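Local atomic coordinates of ATP-dependent RNA helicase HrpB (Escherichia coli, PDB entry 6EUD), a protein that hydrolyses ATP to ADP and phosphate as a DExH-box NTPase of the RNA helicase class and binds single-stranded RNA. Residues Gln25-Pro31 against Glu173-Ser179; Ala30-Ala34 against Thr280-Ile284; Ala34-Thr38 against Leu125-His129; Glu116-Leu122 against Arg150-Leu156. All coordinates share one frame; numbering follows the deposited sequence.

In the fold
Interactions 1, 3 and 4 all lie in the N-terminal RecA-like domain, while interaction 2 bridges from it to the second helicase domain. Strands 26-29 and 154-159 are neighbours in one sheet, so interaction 1, at its edge, and interaction 4, deeper inside, share backbone pairing and aliphatic packing; interaction 4 adds an arginine that ties up a turn. Interaction 3 is buried and ionic, joining the P-loop to the DEFH box at the C-terminal ends of the strands. Interaction 2 is a small surface contact of the same P-loop, resting on one threonine. Thr-280 and His-129 tie interactions 2 and 3 together.

Interaction 1 of 4, residues Gln25-Pro31 against Glu173-Ser179; sequences QVLLSAP and EAPVVIS
Leu-28 and Val-177 pack together at the apolar centre, CD1 of Leu-28 lying 3.8 Å from CG1 of Val-177 where the two side chains meet at a slant. With CG anti to the backbone N (chi1 172°), the leucine carries CD1 across to the neighbouring strand and over its carbonyl. Val-26 borders Val-177 on the same face, and Leu-16 of helix 13-20 rests on both valines. On the other face Leu-27 and Val-176 run side by side, with CD2 of Leu-27 4.2 Å from CG2 of Val-176, and Gln-168 of helix 167-170 touches both.

Between the faces runs the parallel pairing of strands 26-29 and 176-178, the latter an edge strand of the RecA-like sheet. Leu-27 N donates to Pro-175 O at 3.0 Å, and Leu-27 O takes Val-177 N at 2.8 Å. The next pair is straighter: Ser-29 N reaches Val-177 O with 171° at the hydrogen, and Ser-29 O receives Ser-179 N at 2.7 Å. Beyond the strands, CB of Ala-30 sits 3.6 Å from CB of Ser-179, just as the chain enters the predicted ATP site.

At the opposite end Gln-25 OE1 and Glu-173 OE2 are 3.5 Å apart, both acceptors, with amide and carboxylate planes almost perpendicular; Gln-25 NE2 bonds Gln-146 instead. The pairing is therefore held by main-chain bonds and aliphatic contacts, while NE2 of Gln-25 and OG of Ser-29, which bonds the carbonyls of Thr-161 and Leu-162, reach other parts of the domain.

Interaction 2 of 4, residues Ala30-Ala34 against Thr280-Ile284; sequences APTGA and TSLTI
Thr-32 and Gly-33 of the P-loop (motif I) touch Thr-280 to Thr-283, whose sequence fits the end of motif V in DEAH/RHA helicases. The contact thus crosses the cleft between the two RecA-like domains, from the predicted ATP site of the first to the second.

Before the crossing, the carbonyl of Pro-31 weakly accepts Ala-34 N, so the chain turns at Thr-32 and Gly-33, the two residues that touch 280-284. Thr-32 does nearly all the touching. Its OG1 is anti to the backbone N (chi1 -171°), which aims the hydroxyl at Ser-281 and leaves the methyl between N and the carbonyl carbon. OG1 donates to Ser-281 O at 3.2 Å, but it comes over the carbonyl from well outside its plane, with only 108° at the oxygen: a glancing bond rather than a firm grip. The carbons are closer in. CB and CG2 of Thr-32 each lie 3.1 Å from Thr-280 O, so that carbonyl presses on the threonine's flank. CG2 also meets OG1 of Thr-283 at 3.3 Å, these two side chains passing each other in opposite directions.

The side chains of Thr-280 and Ser-281 look elsewhere: Thr-280 OG1 bonds His-129 of the DEFH box, and Ser-281 OG bonds the carbonyl of Ile-277 in its own loop. It is therefore their carbonyls that face the P-loop. At Gly-33 the approach is looser, its backbone N standing 4.0 Å from OG1 of Thr-283.

Interaction 3 of 4, residues Ala34-Thr38 against Leu125-His129; sequences AGKST and LDEFH
The P-loop and the DEFH box, Walker A and Walker B of this P-loop NTPase, meet here through Lys-36 and Ser-37 on one side and Asp-126 and Glu-127 on the other. Lys-36 leaves the backbone with CG between N and the carbonyl carbon (chi1 59°), runs straight, and bends at its last torsion, which drops NZ between two carboxylates. The closer salt bridge goes to Glu-127, with NZ of Lys-36 2.7 Å from OE2 of Glu-127. That to Asp-126 is longer, Lys-36 NZ lying 3.3 Å from Asp-126 OD2, and as a hydrogen bond it is weak.

Ser-37 takes the other oxygen of Asp-126: its OG donates to OD1 at 2.9 Å, on the syn side and 19° out of the carboxylate plane. Lysine and serine thus each take one oxygen of the carboxylate, which probably helps to set its rotation. Replacing Asp-126 by alanine would remove the carboxylate, and is likely to leave Ser-37 OG without this acceptor and Lys-36 NZ with a single salt bridge here, that to Glu-127. In relatives the P-loop lysine binds the phosphates and the serine helps hold magnesium; Lys-36 and Ser-37 belong to the predicted ATP site.

Glu-58 OE2 also lies close to Asp-126 OD1. The P-loop links strand 26-29 to helix 40-45, and the DEFH box links strand 120-125 to helix 133-145. Strand 154-159 runs between those two strands, while on the far side of 120-125 the backbone of Asp-126 bonds Leu-57 of strand 53-57.

Interaction 4 of 4, residues Glu116-Leu122 against Arg150-Leu156; sequences ELSGVGL and RDDLKLL
The guanidinium of Arg-150 turns its edge to the carbonyls of Glu-116 and Val-120. NH1 of Arg-150 donates to Glu-116 O at 2.9 Å, nearly straight at 162° and with the oxygen in the guanidinium plane. Val-120 O is gripped end-on by both NH1 and NH2 of Arg-150, each at 3.0 Å; both nitrogens lie in the carbonyl plane of Val-120, while its oxygen is 16° out of the guanidinium plane. Bends at chi2 and chi3 curl the arginine back on its own chain, where NE bonds Asp-152 OD1 at 2.7 Å within a salt bridge, and CB of Leu-153 lies above one face of the group, toward its rim. A methionine in place of Arg-150 would probably leave the two carbonyls without these donors and Asp-152 without this counter-charge.

Glu-116 precedes, and Val-120 closes, a type II turn from Leu-117 to Val-120, which leads into the first strand of a beta-alpha-beta unit, strand 120-125, helix 133-145 and strand 154-159. The parallel pairing opens with Lys-154 N on Gly-121 O at 2.6 Å. Beside it, Val-120 and Leu-153 point the same way, CG1 of the valine 4.2 Å from CD1 of the leucine, with Val-145 of helix 133-145 against Leu-153. Leu-122 sends CD1 across to CB of Leu-156 at 3.9 Å, and Leu-44 of helix 40-45 touches both leucines. Lys-154 runs out fully extended to a salt bridge with Asp-21.

Interaction 1 of 4, residues Gln25-Pro31 against Glu173-Ser179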
# COMPACT_ATOMS: atom_id res chain seq x y z
N GLN A 25 14.17 22.84 -13.08
CA GLN A 25 12.74 22.57 -12.97
C GLN A 25 11.96 23.88 -12.87
O GLN A 25 12.37 24.83 -12.19
CB GLN A 25 12.43 21.67 -11.76
CG GLN A 25 13.14 20.35 -11.77
CD GLN A 25 14.58 20.47 -11.30
OE1 GLN A 25 14.90 21.34 -10.48
NE2 GLN A 25 15.45 19.65 -11.85
N VAL A 26 10.82 23.94 -13.56
CA VAL A 26 9.92 25.07 -13.45
C VAL A 26 8.51 24.60 -13.15
O VAL A 26 7.97 23.75 -13.85
CB VAL A 26 9.91 25.90 -14.74
CG1 VAL A 26 8.84 26.97 -14.66
CG2 VAL A 26 11.27 26.52 -14.98
N LEU A 27 7.91 25.14 -12.09
CA LEU A 27 6.55 24.79 -11.71
C LEU A 27 5.53 25.84 -12.20
O LEU A 27 5.63 27.03 -11.86
CB LEU A 27 6.46 24.62 -10.20
CG LEU A 27 5.06 24.50 -9.58
CD1 LEU A 27 4.25 23.37 -10.21
CD2 LEU A 27 5.14 24.33 -8.07
N LEU A 28 4.56 25.41 -13.01
CA LEU A 28 3.52 26.31 -13.50
C LEU A 28 2.14 25.94 -12.97
O LEU A 28 1.69 24.80 -13.07
CB LEU A 28 3.48 26.33 -15.03
CG LEU A 28 2.28 27.09 -15.62
CD1 LEU A 28 2.43 28.62 -15.49
CD2 LEU A 28 2.02 26.70 -17.05
N SER A 29 1.46 26.95 -12.43
CA SER A 29 0.11 26.82 -11.93
C SER A 29 -0.83 27.74 -12.73
O SER A 29 -0.54 28.92 -12.92
CB SER A 29 0.08 27.15 -10.44
OG SER A 29 -1.24 27.20 -9.95
N ALA A 30 -1.93 27.17 -13.21
CA ALA A 30 -2.88 27.90 -14.05
C ALA A 30 -4.18 27.10 -14.19
O ALA A 30 -4.12 25.88 -14.31
CB ALA A 30 -2.28 28.17 -15.43
N PRO A 31 -5.34 27.79 -14.17
CA PRO A 31 -6.64 27.14 -14.37
C PRO A 31 -6.65 26.32 -15.66
O PRO A 31 -5.85 26.57 -16.55
CB PRO A 31 -7.62 28.32 -14.46
CG PRO A 31 -6.76 29.53 -14.73
CD PRO A 31 -5.46 29.25 -14.04
N GLU A 173 14.54 25.02 -5.17
CA GLU A 173 15.27 25.76 -6.20
C GLU A 173 14.39 26.04 -7.41
O GLU A 173 14.84 26.64 -8.39
CB GLU A 173 16.50 24.97 -6.66
CG GLU A 173 16.16 23.67 -7.41
CD GLU A 173 15.62 22.56 -6.51
OE1 GLU A 173 15.75 22.67 -5.27
OE2 GLU A 173 15.06 21.58 -7.04
N ALA A 174 13.14 25.60 -7.34
CA ALA A 174 12.27 25.62 -8.51
C ALA A 174 11.37 26.84 -8.54
O ALA A 174 10.56 27.04 -7.64
CB ALA A 174 11.44 24.36 -8.56
N PRO A 175 11.50 27.66 -9.60
CA PRO A 175 10.68 28.85 -9.81
C PRO A 175 9.21 28.51 -9.94
O PRO A 175 8.83 27.72 -10.81
CB PRO A 175 11.22 29.43 -11.12
CG PRO A 175 12.60 28.90 -11.22
CD PRO A 175 12.55 27.53 -10.62
N VAL A 176 8.39 29.10 -9.09
CA VAL A 176 6.94 28.93 -9.17
C VAL A 176 6.35 30.05 -10.03
O VAL A 176 6.57 31.23 -9.76
CB VAL A 176 6.28 28.92 -7.78
CG1 VAL A 176 4.78 28.63 -7.91
CG2 VAL A 176 6.98 27.90 -6.88
N VAL A 177 5.62 29.67 -11.06
CA VAL A 177 5.06 30.63 -11.99
C VAL A 177 3.54 30.52 -12.01
O VAL A 177 3.00 29.51 -12.45
CB VAL A 177 5.63 30.42 -13.41
CG1 VAL A 177 4.88 31.26 -14.42
CG2 VAL A 177 7.12 30.73 -13.43
N ILE A 178 2.86 31.55 -11.52
CA ILE A 178 1.42 31.46 -11.29
C ILE A 178 0.57 32.26 -12.28
O ILE A 178 0.71 33.47 -12.40
CB ILE A 178 1.04 31.92 -9.87
CG1 ILE A 178 1.75 31.06 -8.83
CG2 ILE A 178 -0.48 31.86 -9.70
CD1 ILE A 178 1.40 31.38 -7.40
N SER A 179 -0.30 31.56 -12.98
CA SER A 179 -1.34 32.20 -13.75
C SER A 179 -2.67 32.01 -13.03
O SER A 179 -3.05 30.89 -12.71
CB SER A 179 -1.40 31.62 -15.16
OG SER A 179 -2.63 31.90 -15.80

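Interaction 2 of 4, residues Ala30-Ala34 against Thr280-Ile284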
# COMPACT_ATOMS: atom_id res chain seq x y z
N ALA A 30 -1.93 27.17 -13.21
CA ALA A 30 -2.88 27.90 -14.05
C ALA A 30 -4.18 27.10 -14.19
O ALA A 30 -4.12 25.88 -14.31
CB ALA A 30 -2.28 28.17 -15.43
N PRO A 31 -5.34 27.79 -14.17
CA PRO A 31 -6.64 27.14 -14.37
C PRO A 31 -6.65 26.32 -15.66
O PRO A 31 -5.85 26.57 -16.55
CB PRO A 31 -7.62 28.32 -14.46
CG PRO A 31 -6.76 29.53 -14.73
CD PRO A 31 -5.46 29.25 -14.04
N THR A 32 -7.55 25.34 -15.76
CA THR A 32 -7.43 24.36 -16.83
C THR A 32 -7.86 24.89 -18.21
O THR A 32 -7.29 24.51 -19.23
CB THR A 32 -8.24 23.09 -16.49
OG1 THR A 32 -7.95 22.06 -17.45
CG2 THR A 32 -9.73 23.38 -16.47
N GLY A 33 -8.85 25.77 -18.23
CA GLY A 33 -9.34 26.31 -19.48
C GLY A 33 -8.55 27.51 -19.95
O GLY A 33 -8.89 28.15 -20.94
N ALA A 34 -7.47 27.82 -19.23
CA ALA A 34 -6.66 28.99 -19.53
C ALA A 34 -5.81 28.76 -20.77
O ALA A 34 -5.28 29.70 -21.35
CB ALA A 34 -5.78 29.35 -18.33
N THR A 280 -11.15 19.93 -11.41
CA THR A 280 -9.98 20.69 -11.87
C THR A 280 -9.76 20.58 -13.37
O THR A 280 -9.33 21.54 -14.00
CB THR A 280 -8.66 20.23 -11.17
OG1 THR A 280 -8.37 18.87 -11.52
CG2 THR A 280 -8.74 20.35 -9.65
N SER A 281 -10.05 19.41 -13.94
CA SER A 281 -9.70 19.10 -15.33
C SER A 281 -10.68 19.64 -16.36
O SER A 281 -10.33 19.86 -17.52
CB SER A 281 -9.58 17.59 -15.53
OG SER A 281 -10.86 16.99 -15.59
N LEU A 282 -11.92 19.82 -15.93
CA LEU A 282 -12.98 20.22 -16.84
C LEU A 282 -13.61 21.52 -16.35
O LEU A 282 -13.83 21.70 -15.15
CB LEU A 282 -14.02 19.11 -16.96
CG LEU A 282 -14.78 18.94 -18.26
CD1 LEU A 282 -13.84 19.10 -19.44
CD2 LEU A 282 -15.40 17.56 -18.27
N THR A 283 -13.88 22.42 -17.28
CA THR A 283 -14.51 23.68 -16.94
C THR A 283 -15.96 23.70 -17.38
O THR A 283 -16.27 23.72 -18.57
CB THR A 283 -13.74 24.85 -17.56
OG1 THR A 283 -12.52 25.04 -16.83
CG2 THR A 283 -14.56 26.14 -17.52
N ILE A 284 -16.86 23.69 -16.40
CA ILE A 284 -18.29 23.79 -16.65
C ILE A 284 -18.71 25.25 -16.50
O ILE A 284 -18.44 25.89 -15.48
CB ILE A 284 -19.11 22.89 -15.71
CG1 ILE A 284 -18.95 21.41 -16.09
CG2 ILE A 284 -20.57 23.20 -15.84
CD1 ILE A 284 -17.69 20.77 -15.60

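Interaction 3 of 4, residues Ala34-Thr38 against Leu125-His129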
# COMPACT_ATOMS: atom_id res chain seq x y z
N ALA A 34 -7.47 27.82 -19.23
CA ALA A 34 -6.66 28.99 -19.53
C ALA A 34 -5.81 28.76 -20.77
O ALA A 34 -5.28 29.70 -21.35
CB ALA A 34 -5.78 29.35 -18.33
N GLY A 35 -5.69 27.50 -21.18
CA GLY A 35 -4.96 27.16 -22.39
C GLY A 35 -3.54 26.71 -22.13
O GLY A 35 -2.71 26.70 -23.04
N LYS A 36 -3.25 26.32 -20.89
CA LYS A 36 -1.91 25.90 -20.53
C LYS A 36 -1.50 24.64 -21.31
O LYS A 36 -0.32 24.40 -21.54
CB LYS A 36 -1.80 25.64 -19.02
CG LYS A 36 -2.75 24.58 -18.49
CD LYS A 36 -2.52 24.30 -17.01
CE LYS A 36 -3.59 23.39 -16.44
NZ LYS A 36 -3.65 22.10 -17.17
N SER A 37 -2.50 23.87 -21.72
CA SER A 37 -2.30 22.63 -22.47
C SER A 37 -2.45 22.84 -23.98
O SER A 37 -1.68 22.30 -24.78
CB SER A 37 -3.29 21.57 -21.99
OG SER A 37 -3.40 21.56 -20.58
N THR A 38 -3.46 23.63 -24.35
CA THR A 38 -3.85 23.79 -25.74
C THR A 38 -3.22 25.01 -26.41
O THR A 38 -3.62 25.42 -27.50
CB THR A 38 -5.38 23.90 -25.86
OG1 THR A 38 -5.86 24.89 -24.94
CG2 THR A 38 -6.03 22.56 -25.53
N LEU A 125 5.05 17.80 -17.62
CA LEU A 125 4.13 16.93 -16.90
C LEU A 125 2.83 17.66 -16.60
O LEU A 125 2.76 18.48 -15.68
CB LEU A 125 4.76 16.44 -15.59
CG LEU A 125 6.12 15.74 -15.68
CD1 LEU A 125 6.59 15.34 -14.30
CD2 LEU A 125 6.02 14.53 -16.57
N ASP A 126 1.80 17.36 -17.38
CA ASP A 126 0.55 18.09 -17.29
C ASP A 126 -0.41 17.47 -16.28
O ASP A 126 -0.30 16.29 -15.96
CB ASP A 126 -0.09 18.19 -18.68
CG ASP A 126 -1.10 19.31 -18.78
OD1 ASP A 126 -2.01 19.20 -19.62
OD2 ASP A 126 -0.98 20.29 -18.02
N GLU A 127 -1.36 18.27 -15.79
CA GLU A 127 -2.33 17.85 -14.79
C GLU A 127 -1.65 17.17 -13.60
O GLU A 127 -2.12 16.15 -13.11
CB GLU A 127 -3.38 16.93 -15.41
CG GLU A 127 -3.94 17.45 -16.74
CD GLU A 127 -4.66 18.79 -16.61
OE1 GLU A 127 -5.31 19.04 -15.57
OE2 GLU A 127 -4.58 19.61 -17.55
N PHE A 128 -0.55 17.76 -13.14
CA PHE A 128 0.24 17.13 -12.08
C PHE A 128 -0.48 17.05 -10.74
O PHE A 128 -0.17 16.20 -9.91
CB PHE A 128 1.57 17.88 -11.88
CG PHE A 128 2.53 17.13 -11.00
CD1 PHE A 128 2.63 17.42 -9.65
CD2 PHE A 128 3.30 16.10 -11.53
CE1 PHE A 128 3.50 16.70 -8.84
CE2 PHE A 128 4.17 15.39 -10.73
CZ PHE A 128 4.26 15.69 -9.37
N HIS A 129 -1.44 17.94 -10.52
CA HIS A 129 -2.20 17.98 -9.28
C HIS A 129 -2.99 16.69 -9.02
O HIS A 129 -3.42 16.45 -7.89
CB HIS A 129 -3.16 19.15 -9.32
CG HIS A 129 -4.10 19.09 -10.47
ND1 HIS A 129 -3.78 19.59 -11.72
CD2 HIS A 129 -5.33 18.54 -10.59
CE1 HIS A 129 -4.78 19.36 -12.54
NE2 HIS A 129 -5.74 18.73 -11.88

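Interaction 4 of 4, residues Glu116-Leu122 against Arg150-Leu156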
# COMPACT_ATOMS: atom_id res chain seq x y z
N GLU A 116 19.02 8.82 -21.35
CA GLU A 116 19.53 10.17 -21.52
C GLU A 116 18.61 10.98 -22.42
O GLU A 116 18.87 12.17 -22.65
CB GLU A 116 20.96 10.13 -22.06
CG GLU A 116 22.01 10.01 -20.97
CD GLU A 116 23.31 9.42 -21.48
OE1 GLU A 116 23.63 9.61 -22.67
OE2 GLU A 116 24.00 8.75 -20.68
N LEU A 117 17.55 10.34 -22.90
CA LEU A 117 16.52 10.98 -23.75
C LEU A 117 17.11 11.88 -24.84
O LEU A 117 16.81 13.08 -24.89
CB LEU A 117 15.55 11.78 -22.89
CG LEU A 117 14.57 10.97 -22.04
CD1 LEU A 117 13.72 11.90 -21.21
CD2 LEU A 117 13.69 10.09 -22.92
N SER A 118 17.93 11.28 -25.69
CA SER A 118 18.68 12.00 -26.72
C SER A 118 17.79 12.86 -27.61
O SER A 118 16.73 12.41 -28.05
CB SER A 118 19.47 11.00 -27.58
OG SER A 118 20.28 10.16 -26.77
N GLY A 119 18.22 14.09 -27.87
CA GLY A 119 17.44 15.02 -28.67
C GLY A 119 16.40 15.80 -27.88
O GLY A 119 16.06 16.92 -28.25
N VAL A 120 15.90 15.21 -26.79
CA VAL A 120 14.89 15.86 -25.96
C VAL A 120 15.50 16.93 -25.06
O VAL A 120 16.52 16.69 -24.42
CB VAL A 120 14.15 14.83 -25.06
CG1 VAL A 120 12.94 15.48 -24.38
CG2 VAL A 120 13.75 13.60 -25.85
N GLY A 121 14.87 18.10 -25.01
CA GLY A 121 15.36 19.20 -24.17
C GLY A 121 14.41 19.61 -23.05
O GLY A 121 14.84 20.06 -21.99
N LEU A 122 13.12 19.46 -23.29
CA LEU A 122 12.13 19.83 -22.28
C LEU A 122 11.03 18.80 -22.17
O LEU A 122 10.45 18.37 -23.17
CB LEU A 122 11.54 21.20 -22.59
CG LEU A 122 10.21 21.50 -21.89
CD1 LEU A 122 10.38 21.63 -20.37
CD2 LEU A 122 9.57 22.74 -22.48
N ARG A 150 22.57 14.83 -18.38
CA ARG A 150 21.57 15.74 -18.90
C ARG A 150 21.24 16.89 -17.94
O ARG A 150 20.13 16.98 -17.44
CB ARG A 150 20.30 14.97 -19.25
CG ARG A 150 20.48 13.92 -20.36
CD ARG A 150 21.01 14.54 -21.66
NE ARG A 150 20.43 15.87 -21.90
CZ ARG A 150 19.22 16.08 -22.41
NH1 ARG A 150 18.43 15.07 -22.73
NH2 ARG A 150 18.79 17.32 -22.58
N ASP A 151 22.21 17.77 -17.72
CA ASP A 151 22.00 18.96 -16.89
C ASP A 151 21.46 20.12 -17.73
O ASP A 151 21.37 21.25 -17.26
CB ASP A 151 23.30 19.37 -16.17
CG ASP A 151 24.44 19.72 -17.12
OD1 ASP A 151 24.41 19.29 -18.29
OD2 ASP A 151 25.37 20.45 -16.70
N ASP A 152 21.09 19.80 -18.97
CA ASP A 152 20.53 20.76 -19.92
C ASP A 152 19.05 20.48 -20.14
O ASP A 152 18.32 21.31 -20.68
CB ASP A 152 21.25 20.64 -21.26
CG ASP A 152 21.01 19.30 -21.91
OD1 ASP A 152 21.62 18.30 -21.47
OD2 ASP A 152 20.18 19.24 -22.84
N LEU A 153 18.64 19.28 -19.76
CA LEU A 153 17.25 18.84 -19.91
C LEU A 153 16.32 19.59 -18.95
O LEU A 153 16.33 19.34 -17.75
CB LEU A 153 17.14 17.32 -19.67
CG LEU A 153 15.73 16.73 -19.61
CD1 LEU A 153 15.02 16.77 -20.97
CD2 LEU A 153 15.76 15.31 -19.05
N LYS A 154 15.51 20.50 -19.49
CA LYS A 154 14.63 21.32 -18.67
C LYS A 154 13.36 20.55 -18.34
O LYS A 154 13.09 19.51 -18.95
CB LYS A 154 14.29 22.63 -19.38
CG LYS A 154 15.50 23.46 -19.74
CD LYS A 154 15.10 24.67 -20.54
CE LYS A 154 16.32 25.45 -20.99
NZ LYS A 154 15.92 26.64 -21.80
N LEU A 155 12.57 21.07 -17.40
CA LEU A 155 11.40 20.33 -16.92
C LEU A 155 10.26 21.26 -16.47
O LEU A 155 10.42 22.04 -15.52
CB LEU A 155 11.82 19.41 -15.77
CG LEU A 155 10.81 18.40 -15.23
CD1 LEU A 155 10.39 17.50 -16.36
CD2 LEU A 155 11.43 17.61 -14.10
N LEU A 156 9.12 21.16 -17.15
CA LEU A 156 7.96 21.97 -16.79
C LEU A 156 6.83 21.17 -16.15
O LEU A 156 6.20 20.31 -16.77
CB LEU A 156 7.42 22.70 -18.02
CG LEU A 156 6.19 23.58 -17.74
CD1 LEU A 156 6.48 24.58 -16.63
CD2 LEU A 156 5.80 24.31 -19.01